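Local coordinates for MMACHC-like protein (Caenorhabditis elegans, PDB 5UJC), which probably catalyses the reductive removal of the upper ligand of cobalamins, cyanide or an alkyl group, with flavin or glutathione, in intracellular vitamin B12 processing, at residues P62-V67 with S96-R101; K71-K76 with E258-W263; M78-F83 with E88-P93. All coordinates share one frame; numbering follows the deposited sequence.

Helix 62-80, which follows strand 53-60 of the four-stranded antiparallel sheet, supplies the first segment of all three contacts. Near its start, contact 1 joins it to helix 93-109, closing a loop of 28 residues that is mostly helical. Midway along, contact 2 joins it to helix 257-265 near the C terminus, across 181 residues; its segments alternate with those of contact 1, so the two cross. At the far end, contact 3 closes a four-residue turn of helix 83-89 and lies within the loops of both others. Trp72 links them, bonding through NE1 to Asp100 OD2 and touching Val90 with its ring.

Contact 1: P62-V67 with S96-R101; sequences PDMFDV and SFLEDR
A small, buried apolar contact, with a methionine set against a phenylalanine and a leucine, joins the start of helix 62-80 to helix 93-109. With CG anti to the backbone N (chi1 -173°), Met64 extends toward the rim of Phe97, and the later bends at chi2 and chi3 bring its sulfur to Leu98. Met64 CG lies 3.8 Å from CE2 of Phe97, at the edge of the ring and near its plane; the two side chains run alongside one another, pointing opposite ways. The sulfur follows the same rim: Met64 SD is 5.4 Å from the Phe97 ring centroid and 84° off the ring normal, a Met-aromatic contact made at the edge. SD also packs on Leu98, 3.8 Å from CD2, the two side chains roughly perpendicular. In this MMACHC-family fold, Phe25 of edge strand 25-31 touches both Met64 and Leu98, tying the pair of helices to the four-stranded antiparallel sheet. The Leu98 side chain lies about 8 Å from the bound co-methylcobalamin and about 6 Å from that of Asp121, a probable substrate-binding residue. Trp72 meets the Phe97 ring edge-to-face, and Ala68 also packs on it.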
loop_
_atom_site.group_PDB
_atom_site.type_symbol
_atom_site.label_atom_id
_atom_site.label_comp_id
_atom_site.label_asym_id
_atom_site.label_seq_id
_atom_site.Cartn_x
_atom_site.Cartn_y
_atom_site.Cartn_z
ATOM N N PRO A 62 -0.450 -10.194 1.707
ATOM C CA PRO A 62 -1.405 -10.763 2.660
ATOM C C PRO A 62 -0.835 -11.074 4.048
ATOM O O PRO A 62 -1.539 -10.905 5.061
ATOM C CB PRO A 62 -1.872 -12.030 1.958
ATOM C CG PRO A 62 -1.798 -11.663 0.500
ATOM C CD PRO A 62 -0.532 -10.861 0.402
ATOM N N ASP A 63 0.424 -11.513 4.104
ATOM C CA ASP A 63 1.015 -11.897 5.383
ATOM C C ASP A 63 1.317 -10.723 6.347
ATOM O O ASP A 63 1.541 -10.960 7.518
ATOM C CB ASP A 63 2.261 -12.758 5.195
ATOM C CG ASP A 63 1.933 -14.186 4.779
ATOM O OD1 ASP A 63 0.775 -14.613 4.902
ATOM O OD2 ASP A 63 2.849 -14.897 4.388
ATOM N N MET A 64 1.271 -9.469 5.869
ATOM C CA MET A 64 1.446 -8.353 6.792
ATOM C C MET A 64 0.405 -8.439 7.895
ATOM O O MET A 64 0.735 -8.433 9.086
ATOM C CB MET A 64 1.355 -6.996 6.089
ATOM C CG MET A 64 1.700 -5.830 7.012
ATOM S SD MET A 64 0.684 -4.346 6.774
ATOM C CE MET A 64 -0.955 -4.935 7.289
ATOM N N PHE A 65 -0.853 -8.556 7.504
ATOM C CA PHE A 65 -1.942 -8.695 8.466
ATOM C C PHE A 65 -1.957 -10.113 9.087
ATOM O O PHE A 65 -2.074 -10.271 10.310
ATOM C CB PHE A 65 -3.269 -8.380 7.770
ATOM C CG PHE A 65 -4.485 -8.530 8.638
ATOM C CD1 PHE A 65 -5.119 -9.770 8.776
ATOM C CD2 PHE A 65 -5.022 -7.434 9.293
ATOM C CE1 PHE A 65 -6.286 -9.882 9.504
ATOM C CE2 PHE A 65 -6.153 -7.563 10.066
ATOM C CZ PHE A 65 -6.802 -8.783 10.147
ATOM N N ASP A 66 -1.904 -11.141 8.232
ATOM C CA ASP A 66 -2.159 -12.501 8.686
ATOM C C ASP A 66 -1.052 -13.079 9.576
ATOM O O ASP A 66 -1.317 -13.977 10.355
ATOM C CB ASP A 66 -2.434 -13.429 7.505
ATOM C CG ASP A 66 -3.765 -13.127 6.808
ATOM O OD1 ASP A 66 -4.715 -12.769 7.501
ATOM O OD2 ASP A 66 -3.871 -13.327 5.558
ATOM N N VAL A 67 0.170 -12.587 9.410
ATOM C CA VAL A 67 1.305 -13.091 10.152
ATOM C C VAL A 67 1.890 -12.009 11.069
ATOM O O VAL A 67 1.864 -12.153 12.309
ATOM C CB VAL A 67 2.385 -13.658 9.237
ATOM C CG1 VAL A 67 3.588 -14.147 10.051
ATOM C CG2 VAL A 67 1.823 -14.782 8.379
ATOM N N SER A 96 -0.583 1.784 14.317
ATOM C CA SER A 96 0.321 1.621 15.454
ATOM C C SER A 96 1.367 0.508 15.174
ATOM O O SER A 96 2.560 0.669 15.435
ATOM C CB SER A 96 -0.472 1.303 16.742
ATOM O OG SER A 96 -1.266 2.400 17.126
ATOM N N PHE A 97 0.889 -0.609 14.658
ATOM C CA PHE A 97 1.747 -1.712 14.228
ATOM C C PHE A 97 2.750 -1.241 13.174
ATOM O O PHE A 97 3.945 -1.455 13.320
ATOM C CB PHE A 97 0.884 -2.854 13.699
ATOM C CG PHE A 97 1.605 -3.791 12.785
ATOM C CD1 PHE A 97 2.501 -4.721 13.268
ATOM C CD2 PHE A 97 1.385 -3.727 11.425
ATOM C CE1 PHE A 97 3.159 -5.592 12.384
ATOM C CE2 PHE A 97 2.036 -4.549 10.559
ATOM C CZ PHE A 97 2.919 -5.488 11.021
ATOM N N LEU A 98 2.269 -0.558 12.141
ATOM C CA LEU A 98 3.158 -0.125 11.070
ATOM C C LEU A 98 4.184 0.866 11.589
ATOM O O LEU A 98 5.364 0.810 11.200
ATOM C CB LEU A 98 2.349 0.489 9.933
ATOM C CG LEU A 98 1.574 -0.515 9.077
ATOM C CD1 LEU A 98 0.554 0.210 8.198
ATOM C CD2 LEU A 98 2.530 -1.373 8.237
ATOM N N GLU A 99 3.764 1.780 12.477
ATOM C CA GLU A 99 4.688 2.773 13.046
ATOM C C GLU A 99 5.802 2.044 13.804
ATOM O O GLU A 99 6.975 2.414 13.717
ATOM C CB GLU A 99 3.941 3.757 14.000
ATOM C CG GLU A 99 3.015 4.811 13.309
ATOM C CD GLU A 99 1.867 5.327 14.247
ATOM O OE1 GLU A 99 1.969 5.141 15.509
ATOM O OE2 GLU A 99 0.852 5.904 13.725
ATOM N N ASP A 100 5.421 1.025 14.562
ATOM C CA ASP A 100 6.395 0.248 15.322
ATOM C C ASP A 100 7.392 -0.446 14.404
ATOM O O ASP A 100 8.602 -0.393 14.639
ATOM C CB ASP A 100 5.707 -0.796 16.206
ATOM C CG ASP A 100 5.148 -0.224 17.472
ATOM O OD1 ASP A 100 5.379 0.962 17.755
ATOM O OD2 ASP A 100 4.462 -0.987 18.197
ATOM N N ARG A 101 6.902 -1.062 13.328
ATOM C CA ARG A 101 7.788 -1.781 12.436
ATOM C C ARG A 101 8.694 -0.803 11.659
ATOM O O ARG A 101 9.877 -1.064 11.470
ATOM C CB ARG A 101 6.994 -2.679 11.495
ATOM C CG ARG A 101 6.157 -3.746 12.216
ATOM C CD ARG A 101 7.045 -4.676 13.053
ATOM N NE ARG A 101 8.188 -5.119 12.265
ATOM C CZ ARG A 101 8.191 -6.173 11.455
ATOM N NH1 ARG A 101 7.163 -7.022 11.436
ATOM N NH2 ARG A 101 9.240 -6.402 10.684
#

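Contact 2: K71-K76 with E258-W263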
loop_
_atom_site.group_PDB
_atom_site.type_symbol
_atom_site.label_atom_id
_atom_site.label_comp_id
_atom_site.label_asym_id
_atom_site.label_seq_id
_atom_site.Cartn_x
_atom_site.Cartn_y
_atom_site.Cartn_z
ATOM N N LYS A 71 1.055 -11.395 15.170
ATOM C CA LYS A 71 2.067 -11.515 16.226
ATOM C C LYS A 71 2.072 -10.271 17.132
ATOM O O LYS A 71 2.169 -10.387 18.366
ATOM C CB LYS A 71 3.438 -11.744 15.627
ATOM C CG LYS A 71 3.631 -13.113 15.051
ATOM C CD LYS A 71 5.002 -13.272 14.418
ATOM C CE LYS A 71 5.055 -14.473 13.477
ATOM N NZ LYS A 71 6.393 -14.583 12.817
ATOM N N TRP A 72 1.943 -9.099 16.522
ATOM C CA TRP A 72 1.970 -7.853 17.244
ATOM C C TRP A 72 0.740 -7.745 18.175
ATOM O O TRP A 72 0.870 -7.349 19.339
ATOM C CB TRP A 72 2.044 -6.688 16.247
ATOM C CG TRP A 72 2.106 -5.306 16.860
ATOM C CD1 TRP A 72 3.242 -4.544 17.081
ATOM C CD2 TRP A 72 0.994 -4.449 17.149
ATOM N NE1 TRP A 72 2.894 -3.304 17.558
ATOM C CE2 TRP A 72 1.531 -3.206 17.614
ATOM C CE3 TRP A 72 -0.395 -4.612 17.099
ATOM C CZ2 TRP A 72 0.712 -2.131 18.011
ATOM C CZ3 TRP A 72 -1.212 -3.533 17.493
ATOM C CH2 TRP A 72 -0.647 -2.306 17.932
ATOM N N VAL A 73 -0.439 -8.133 17.674
ATOM C CA VAL A 73 -1.657 -8.072 18.488
ATOM C C VAL A 73 -1.565 -9.048 19.674
ATOM O O VAL A 73 -1.974 -8.717 20.792
ATOM C CB VAL A 73 -2.895 -8.389 17.649
ATOM C CG1 VAL A 73 -4.106 -8.593 18.522
ATOM C CG2 VAL A 73 -3.150 -7.284 16.658
ATOM N N VAL A 74 -1.022 -10.233 19.433
ATOM C CA VAL A 74 -0.819 -11.210 20.517
ATOM C C VAL A 74 0.060 -10.607 21.604
ATOM O O VAL A 74 -0.255 -10.688 22.817
ATOM C CB VAL A 74 -0.235 -12.524 19.972
ATOM C CG1 VAL A 74 0.215 -13.438 21.112
ATOM C CG2 VAL A 74 -1.280 -13.224 19.121
ATOM N N GLN A 75 1.153 -9.977 21.197
ATOM C CA GLN A 75 2.074 -9.401 22.168
ATOM C C GLN A 75 1.425 -8.236 22.914
ATOM O O GLN A 75 1.584 -8.104 24.121
ATOM C CB GLN A 75 3.354 -8.929 21.472
ATOM C CG GLN A 75 4.422 -8.424 22.437
ATOM C CD GLN A 75 4.877 -9.516 23.396
ATOM O OE1 GLN A 75 5.355 -10.562 22.967
ATOM N NE2 GLN A 75 4.712 -9.285 24.693
ATOM N N LYS A 76 0.733 -7.351 22.192
ATOM C CA LYS A 76 0.093 -6.229 22.850
ATOM C C LYS A 76 -0.952 -6.685 23.844
ATOM O O LYS A 76 -1.120 -6.070 24.889
ATOM C CB LYS A 76 -0.502 -5.260 21.827
ATOM C CG LYS A 76 0.542 -4.495 21.050
ATOM C CD LYS A 76 1.244 -3.475 21.937
ATOM C CE LYS A 76 2.309 -2.711 21.224
ATOM N NZ LYS A 76 2.979 -1.800 22.199
ATOM N N GLU A 258 -13.417 -6.675 17.134
ATOM C CA GLU A 258 -14.032 -7.958 17.458
ATOM C C GLU A 258 -13.648 -9.075 16.472
ATOM O O GLU A 258 -13.609 -10.263 16.856
ATOM C CB GLU A 258 -15.555 -7.840 17.578
ATOM C CG GLU A 258 -16.029 -7.197 18.889
ATOM C CD GLU A 258 -15.578 -7.940 20.148
ATOM O OE1 GLU A 258 -15.487 -9.200 20.139
ATOM O OE2 GLU A 258 -15.356 -7.265 21.171
ATOM N N VAL A 259 -13.279 -8.703 15.250
ATOM C CA VAL A 259 -12.783 -9.678 14.272
ATOM C C VAL A 259 -11.482 -10.355 14.773
ATOM O O VAL A 259 -11.202 -11.516 14.443
ATOM C CB VAL A 259 -12.574 -8.996 12.893
ATOM C CG1 VAL A 259 -11.980 -9.958 11.885
ATOM C CG2 VAL A 259 -13.897 -8.452 12.381
ATOM N N LEU A 260 -10.711 -9.632 15.598
ATOM C CA LEU A 260 -9.420 -10.111 16.072
ATOM C C LEU A 260 -9.475 -10.881 17.379
ATOM O O LEU A 260 -8.480 -11.498 17.762
ATOM C CB LEU A 260 -8.455 -8.939 16.235
ATOM C CG LEU A 260 -8.261 -8.077 15.003
ATOM C CD1 LEU A 260 -7.176 -7.042 15.273
ATOM C CD2 LEU A 260 -7.888 -8.874 13.734
ATOM N N ARG A 261 -10.613 -10.857 18.072
ATOM C CA ARG A 261 -10.697 -11.477 19.385
ATOM C C ARG A 261 -10.182 -12.963 19.397
ATOM O O ARG A 261 -9.376 -13.343 20.271
ATOM C CB ARG A 261 -12.096 -11.359 19.985
ATOM C CG ARG A 261 -12.191 -11.918 21.403
ATOM C CD ARG A 261 -13.601 -11.862 21.942
ATOM N NE ARG A 261 -14.043 -10.490 22.182
ATOM C CZ ARG A 261 -13.855 -9.813 23.323
ATOM N NH1 ARG A 261 -13.225 -10.358 24.353
ATOM N NH2 ARG A 261 -14.299 -8.577 23.434
ATOM N N PRO A 262 -10.568 -13.765 18.393
ATOM C CA PRO A 262 -10.101 -15.156 18.416
ATOM C C PRO A 262 -8.566 -15.351 18.403
ATOM O O PRO A 262 -8.088 -16.350 18.913
ATOM C CB PRO A 262 -10.746 -15.774 17.164
ATOM C CG PRO A 262 -11.992 -14.972 16.955
ATOM C CD PRO A 262 -11.573 -13.552 17.321
ATOM N N TRP A 263 -7.824 -14.424 17.793
ATOM C CA TRP A 263 -6.382 -14.514 17.756
ATOM C C TRP A 263 -5.754 -14.590 19.145
ATOM O O TRP A 263 -4.626 -15.096 19.297
ATOM C CB TRP A 263 -5.806 -13.303 17.044
ATOM C CG TRP A 263 -5.983 -13.273 15.571
ATOM C CD1 TRP A 263 -6.493 -14.245 14.756
ATOM C CD2 TRP A 263 -5.510 -12.214 14.702
ATOM N NE1 TRP A 263 -6.403 -13.826 13.407
ATOM C CE2 TRP A 263 -5.782 -12.602 13.360
ATOM C CE3 TRP A 263 -4.869 -10.988 14.939
ATOM C CZ2 TRP A 263 -5.408 -11.815 12.263
ATOM C CZ3 TRP A 263 -4.522 -10.198 13.873
ATOM C CH2 TRP A 263 -4.796 -10.609 12.535
#
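Val73 of helix 71-76 makes apolar contacts with Leu260 and Trp263 of helix 258-263, and Val74 adds a methyl-carbonyl contact beside them. Val73 points toward the other helix and places its CB 4.2 Å from CE3 of Trp263, at the edge of the indole and near its plane. Its CG2 branch reaches Leu260 instead, 4.3 Å from CD1. Val74, at the exposed margin, contributes CG2, which lies 3.8 Å from the backbone O of Trp263.

The partners are themselves fixed from behind. Leu260 CD2 sits 3.6 Å above the plane of the Trp263 ring, offset toward its rim, so leucine and indole pack together as they receive Val73. Arg70 makes a cation-pi contact with the same indole, whose ring also meets that of Phe65. On the side turned from helix 71-76, facing the start of helix 83-89, Arg261 grips Glu258 side-on: NE bonds to OE1 of Glu258 at 2.8 Å, and NH2 to OE2 at 2.8 Å, both oxygens met on the syn side and nearly in the guanidinium plane. The carboxylates of Glu258, Asp84 and Glu265 together surround this guanidinium and fix its rotation.

The segment axes approach to 10.3 Å and cross at -79°, a nearly perpendicular helix-helix packing that brings the C-terminal helix 257-265 across helix 62-80, away from the cobalamin pocket.

Contact 3: M78-F83 with E88-P93; sequences MDFGSF and EMVSSP
Phe80, in the last turn of helix 62-80, brings its ring up to Met89, the last residue of helix 83-89, and Val90 just after it. From CB, which points toward the other segment, the side chain leaves with CG anti to the carbonyl carbon (chi1 -81°), and the ring then spans both partners. On one side of the ring, CD1 comes 4.0 Å from CG of Met89. The next atom out, CE1, packs tightly on the same residue, 3.5 Å from Met89 CB and 3.7 Å from its CG. At the tip, CZ remains close to Met89 CB, at 3.8 Å. On the ring's other side, CE2 turns to Val90 and lies 3.9 Å from its CG2. Both approaches are oblique to the ring, and each partner side chain lies roughly perpendicular to that of Phe80.

A tight turn joins two consecutive helices here. Gly81 leaves helical geometry with positive phi (106°), and Ser82 follows as the N-cap of helix 83-89, its OG bonding to the backbone N of Glu85. The chain turns sharply, by about a right angle, within a few residues, and Phe80 can also touch Glu85 and Val86 on the second helix.

Met89 brings only the root of its side chain to the ring: beyond CG the chain bends off, and the sulfur and methyl turn from the ring. Val90 also packs against Trp72, and its backbone O accepts a hydrogen bond from Trp257 NE1.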
loop_
_atom_site.group_PDB
_atom_site.type_symbol
_atom_site.label_atom_id
_atom_site.label_comp_id
_atom_site.label_asym_id
_atom_site.label_seq_id
_atom_site.Cartn_x
_atom_site.Cartn_y
_atom_site.Cartn_z
ATOM N N MET A 78 -0.860 -9.446 25.582
ATOM C CA MET A 78 -0.079 -9.862 26.759
ATOM C C MET A 78 0.369 -8.637 27.572
ATOM O O MET A 78 0.212 -8.603 28.810
ATOM C CB MET A 78 1.129 -10.689 26.330
ATOM C CG MET A 78 2.040 -11.134 27.489
ATOM S SD MET A 78 1.164 -12.138 28.704
ATOM C CE MET A 78 1.158 -13.724 27.879
ATOM N N ASP A 79 0.856 -7.611 26.878
ATOM C CA ASP A 79 1.381 -6.407 27.530
ATOM C C ASP A 79 0.299 -5.650 28.317
ATOM O O ASP A 79 0.521 -5.201 29.463
ATOM C CB ASP A 79 1.986 -5.453 26.503
ATOM C CG ASP A 79 3.243 -6.013 25.808
ATOM O OD1 ASP A 79 3.827 -6.995 26.289
ATOM O OD2 ASP A 79 3.635 -5.444 24.747
ATOM N N PHE A 80 -0.851 -5.459 27.681
ATOM C CA PHE A 80 -1.963 -4.696 28.302
ATOM C C PHE A 80 -2.764 -5.540 29.301
ATOM O O PHE A 80 -3.439 -4.987 30.194
ATOM C CB PHE A 80 -2.890 -4.132 27.225
ATOM C CG PHE A 80 -2.393 -2.860 26.599
ATOM C CD1 PHE A 80 -2.537 -1.641 27.273
ATOM C CD2 PHE A 80 -1.812 -2.856 25.343
ATOM C CE1 PHE A 80 -2.081 -0.469 26.727
ATOM C CE2 PHE A 80 -1.359 -1.672 24.784
ATOM C CZ PHE A 80 -1.491 -0.474 25.482
ATOM N N GLY A 81 -2.687 -6.870 29.159
ATOM C CA GLY A 81 -3.267 -7.805 30.147
ATOM C C GLY A 81 -4.539 -8.506 29.693
ATOM O O GLY A 81 -4.905 -9.541 30.250
ATOM N N SER A 82 -5.241 -7.919 28.728
ATOM C CA SER A 82 -6.468 -8.505 28.195
ATOM C C SER A 82 -6.783 -7.890 26.858
ATOM O O SER A 82 -6.340 -6.763 26.550
ATOM C CB SER A 82 -7.648 -8.266 29.146
ATOM O OG SER A 82 -8.049 -6.896 29.138
ATOM N N PHE A 83 -7.579 -8.603 26.074
ATOM C CA PHE A 83 -8.027 -8.094 24.814
ATOM C C PHE A 83 -8.857 -6.806 24.986
ATOM O O PHE A 83 -8.706 -5.838 24.217
ATOM C CB PHE A 83 -8.819 -9.172 24.056
ATOM C CG PHE A 83 -9.275 -8.738 22.699
ATOM C CD1 PHE A 83 -8.366 -8.571 21.675
ATOM C CD2 PHE A 83 -10.582 -8.480 22.464
ATOM C CE1 PHE A 83 -8.772 -8.179 20.440
ATOM C CE2 PHE A 83 -11.012 -8.108 21.213
ATOM C CZ PHE A 83 -10.103 -7.960 20.204
ATOM N N GLU A 88 -9.404 -0.860 24.150
ATOM C CA GLU A 88 -9.635 0.467 24.736
ATOM C C GLU A 88 -8.452 1.380 24.464
ATOM O O GLU A 88 -8.628 2.563 24.136
ATOM C CB GLU A 88 -9.872 0.351 26.242
ATOM C CG GLU A 88 -10.044 1.689 26.965
ATOM C CD GLU A 88 -10.184 1.536 28.474
ATOM O OE1 GLU A 88 -10.132 0.385 28.981
ATOM O OE2 GLU A 88 -10.327 2.579 29.162
ATOM N N MET A 89 -7.239 0.846 24.608
ATOM C CA MET A 89 -6.032 1.690 24.596
ATOM C C MET A 89 -5.428 1.913 23.210
ATOM O O MET A 89 -4.667 2.858 23.020
ATOM C CB MET A 89 -4.976 1.130 25.542
ATOM C CG MET A 89 -5.420 1.148 26.991
ATOM S SD MET A 89 -6.113 2.711 27.595
ATOM C CE MET A 89 -4.704 3.839 27.402
ATOM N N VAL A 90 -5.752 1.040 22.270
ATOM C CA VAL A 90 -5.199 1.111 20.911
ATOM C C VAL A 90 -6.332 1.254 19.884
ATOM O O VAL A 90 -6.850 0.270 19.348
ATOM C CB VAL A 90 -4.325 -0.100 20.591
ATOM C CG1 VAL A 90 -3.693 0.045 19.178
ATOM C CG2 VAL A 90 -3.260 -0.257 21.660
ATOM N N SER A 91 -6.697 2.500 19.600
ATOM C CA SER A 91 -7.793 2.783 18.689
ATOM C C SER A 91 -7.385 2.525 17.240
ATOM O O SER A 91 -8.242 2.312 16.371
ATOM C CB SER A 91 -8.251 4.255 18.834
ATOM O OG SER A 91 -8.925 4.471 20.052
ATOM N N SER A 92 -6.085 2.642 16.968
ATOM C CA SER A 92 -5.558 2.614 15.610
ATOM C C SER A 92 -4.518 1.480 15.495
ATOM O O SER A 92 -3.318 1.725 15.398
ATOM C CB SER A 92 -4.913 3.972 15.268
ATOM O OG SER A 92 -5.809 5.042 15.510
ATOM N N PRO A 93 -4.978 0.223 15.487
ATOM C CA PRO A 93 -3.995 -0.855 15.589
ATOM C C PRO A 93 -3.121 -1.044 14.359
ATOM O O PRO A 93 -1.931 -1.340 14.507
ATOM C CB PRO A 93 -4.838 -2.092 15.864
ATOM C CG PRO A 93 -6.240 -1.714 15.347
ATOM C CD PRO A 93 -6.356 -0.256 15.641
#